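Local atomic coordinates of RBSTP2229 gene product (Geobacillus stearothermophilus, PDB entry 1T6A), a protein that is of unknown function, belongs to the DUF1885 family and joins a long N-terminal helix to a compact alpha-beta region. Residues E54-L59 and G68-V73. Residues are numbered along the deposited sequence; the frame is centred on the assembly and turned at random.
Sequences ESVLYL and GMAISV
Leu59 overlaps two side chains of the partner strand with its two methyls: CD2 crosses the stem of selenomethionine Met69, 4.0 Å from its CG, while CD1 meets Ile71 CD1 at 4.1 Å. Met69, whose selenium stands in for the sulfur of methionine, sends CG between its own backbone N and carbonyl carbon (chi1 71°), a position that sets the stem against Leu59. Tyr48 packs on Leu59 and Met69, while helix 92-109 covers the same face through Ala98 on Met69 and Phe101 on Ile71; long apolar chains suit a face that a helix covers.

On the other face, Ala70 CB meets the Tyr58 ring obliquely, 3.9 Å from CE1; a methyl is small enough to fit beside the ring. Val56 CG1, lying anti to its backbone N (chi1 176°), stands over one face of the same ring, offset toward the rim and 3.5 Å above the plane, and is 4.2 Å from Ala70 CB.

Beneath the side chains runs an antiparallel pairing. Leu57 and Ile71 exchange two backbone bonds of 2.8 Å, Leu57 N to Ile71 O and Ile71 N to Leu57 O. Leu59 N likewise gives to Met69 O, but the return bond from Met69 N to Leu59 O is longer, 3.1 Å, with the donor tilted 18° from the carbonyl plane. There Gly68, with no side chain, brings its CA close to Leu59 O, at backbone angles that suit glycine. Beyond Val56 a water bridges the two chains, donating to Ser55 O and accepting from Val73 N.

Strands 56-61 and 68-76 thus form a beta hairpin at the middle of a four-stranded sheet. Its backbone bonds alternate between the two strands and their outer neighbours, Tyr58 to Arg51 and Ala70 to Ala85, and the Leu59-Met69-Ile71 face is apolar where helix 92-109 packs on it.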
loop_
_atom_site.group_PDB
_atom_site.type_symbol
_atom_site.label_atom_id
_atom_site.label_comp_id
_atom_site.label_asym_id
_atom_site.label_seq_id
_atom_site.Cartn_x
_atom_site.Cartn_y
_atom_site.Cartn_z
ATOM N N GLU A 54 24.627 1.263 7.973
ATOM C CA GLU A 54 25.716 1.910 7.241
ATOM C C GLU A 54 25.215 2.755 6.054
ATOM O O GLU A 54 25.698 2.610 4.936
ATOM C CB GLU A 54 26.767 0.874 6.810
ATOM C CG GLU A 54 27.287 0.037 7.981
ATOM C CD GLU A 54 28.599 -0.679 7.704
ATOM O OE1 GLU A 54 28.732 -1.360 6.660
ATOM O OE2 GLU A 54 29.505 -0.580 8.548
ATOM N N SER A 55 24.241 3.626 6.331
ATOM C CA SER A 55 23.659 4.569 5.358
ATOM C C SER A 55 22.997 3.930 4.118
ATOM O O SER A 55 22.867 4.578 3.094
ATOM C CB SER A 55 24.708 5.597 4.914
ATOM O OG SER A 55 25.191 6.338 6.013
ATOM N N VAL A 56 22.605 2.667 4.238
ATOM C CA VAL A 56 21.836 1.943 3.237
ATOM C C VAL A 56 20.512 1.483 3.896
ATOM O O VAL A 56 20.501 0.928 5.015
ATOM C CB VAL A 56 22.605 0.712 2.738
ATOM C CG1 VAL A 56 21.773 -0.101 1.775
ATOM C CG2 VAL A 56 23.938 1.130 2.047
ATOM N N LEU A 57 19.401 1.700 3.209
ATOM C CA LEU A 57 18.098 1.207 3.690
ATOM C C LEU A 57 17.823 -0.198 3.196
ATOM O O LEU A 57 17.830 -0.428 1.992
ATOM C CB LEU A 57 16.990 2.148 3.230
ATOM C CG LEU A 57 16.987 3.500 3.941
ATOM C CD1 LEU A 57 16.166 4.516 3.177
ATOM C CD2 LEU A 57 16.464 3.381 5.383
ATOM N N TYR A 58 17.611 -1.144 4.099
ATOM C CA TYR A 58 17.282 -2.506 3.716
ATOM C C TYR A 58 15.814 -2.787 3.980
ATOM O O TYR A 58 15.321 -2.602 5.089
ATOM C CB TYR A 58 18.145 -3.541 4.445
ATOM C CG TYR A 58 19.600 -3.437 4.087
ATOM C CD1 TYR A 58 20.120 -4.116 2.992
ATOM C CD2 TYR A 58 20.448 -2.618 4.818
ATOM C CE1 TYR A 58 21.465 -3.992 2.641
ATOM C CE2 TYR A 58 21.791 -2.495 4.488
ATOM C CZ TYR A 58 22.286 -3.169 3.396
ATOM O OH TYR A 58 23.605 -3.014 3.078
ATOM N N LEU A 59 15.114 -3.198 2.933
ATOM C CA LEU A 59 13.738 -3.652 3.036
ATOM C C LEU A 59 13.753 -5.169 3.128
ATOM O O LEU A 59 14.294 -5.835 2.251
ATOM C CB LEU A 59 12.919 -3.188 1.825
ATOM C CG LEU A 59 12.399 -1.744 1.856
ATOM C CD1 LEU A 59 13.509 -0.747 2.002
ATOM C CD2 LEU A 59 11.583 -1.435 0.597
ATOM N N GLY A 68 13.342 -8.992 -0.553
ATOM C CA GLY A 68 13.719 -7.654 -0.165
ATOM C C GLY A 68 14.497 -6.878 -1.223
ATOM O O GLY A 68 14.681 -7.320 -2.363
HETATM N N MSE A 69 14.949 -5.699 -0.820
HETATM C CA MSE A 69 15.794 -4.865 -1.659
HETATM C C MSE A 69 16.569 -3.871 -0.789
HETATM O O MSE A 69 16.309 -3.748 0.412
HETATM C CB MSE A 69 14.928 -4.104 -2.684
HETATM C CG MSE A 69 14.062 -3.002 -2.096
HETATM SE SE MSE A 69 12.668 -2.313 -3.313
HETATM C CE MSE A 69 11.417 -3.831 -3.225
ATOM N N ALA A 70 17.481 -3.144 -1.421
ATOM C CA ALA A 70 18.387 -2.240 -0.739
ATOM C C ALA A 70 18.390 -0.912 -1.462
ATOM O O ALA A 70 18.543 -0.873 -2.693
ATOM C CB ALA A 70 19.804 -2.852 -0.729
ATOM N N ILE A 71 18.202 0.167 -0.718
ATOM C CA ILE A 71 18.103 1.496 -1.286
ATOM C C ILE A 71 19.175 2.384 -0.688
ATOM O O ILE A 71 19.323 2.448 0.525
ATOM C CB ILE A 71 16.685 2.101 -1.015
ATOM C CG1 ILE A 71 15.594 1.113 -1.447
ATOM C CG2 ILE A 71 16.535 3.415 -1.720
ATOM C CD1 ILE A 71 14.164 1.606 -1.250
ATOM N N SER A 72 19.901 3.086 -1.553
ATOM C CA SER A 72 21.000 3.947 -1.146
ATOM C C SER A 72 21.097 5.180 -2.016
ATOM O O SER A 72 20.439 5.280 -3.073
ATOM C CB SER A 72 22.317 3.166 -1.212
ATOM O OG SER A 72 22.501 2.570 -2.478
ATOM N N VAL A 73 21.885 6.141 -1.542
ATOM C CA VAL A 73 22.168 7.345 -2.275
ATOM C C VAL A 73 23.584 7.241 -2.847
ATOM O O VAL A 73 24.495 6.801 -2.171
ATOM C CB VAL A 73 22.060 8.578 -1.391
ATOM C CG1 VAL A 73 22.383 9.840 -2.174
ATOM C CG2 VAL A 73 20.676 8.655 -0.757
HETATM O O HOH W 1 23.361 5.868 0.990
#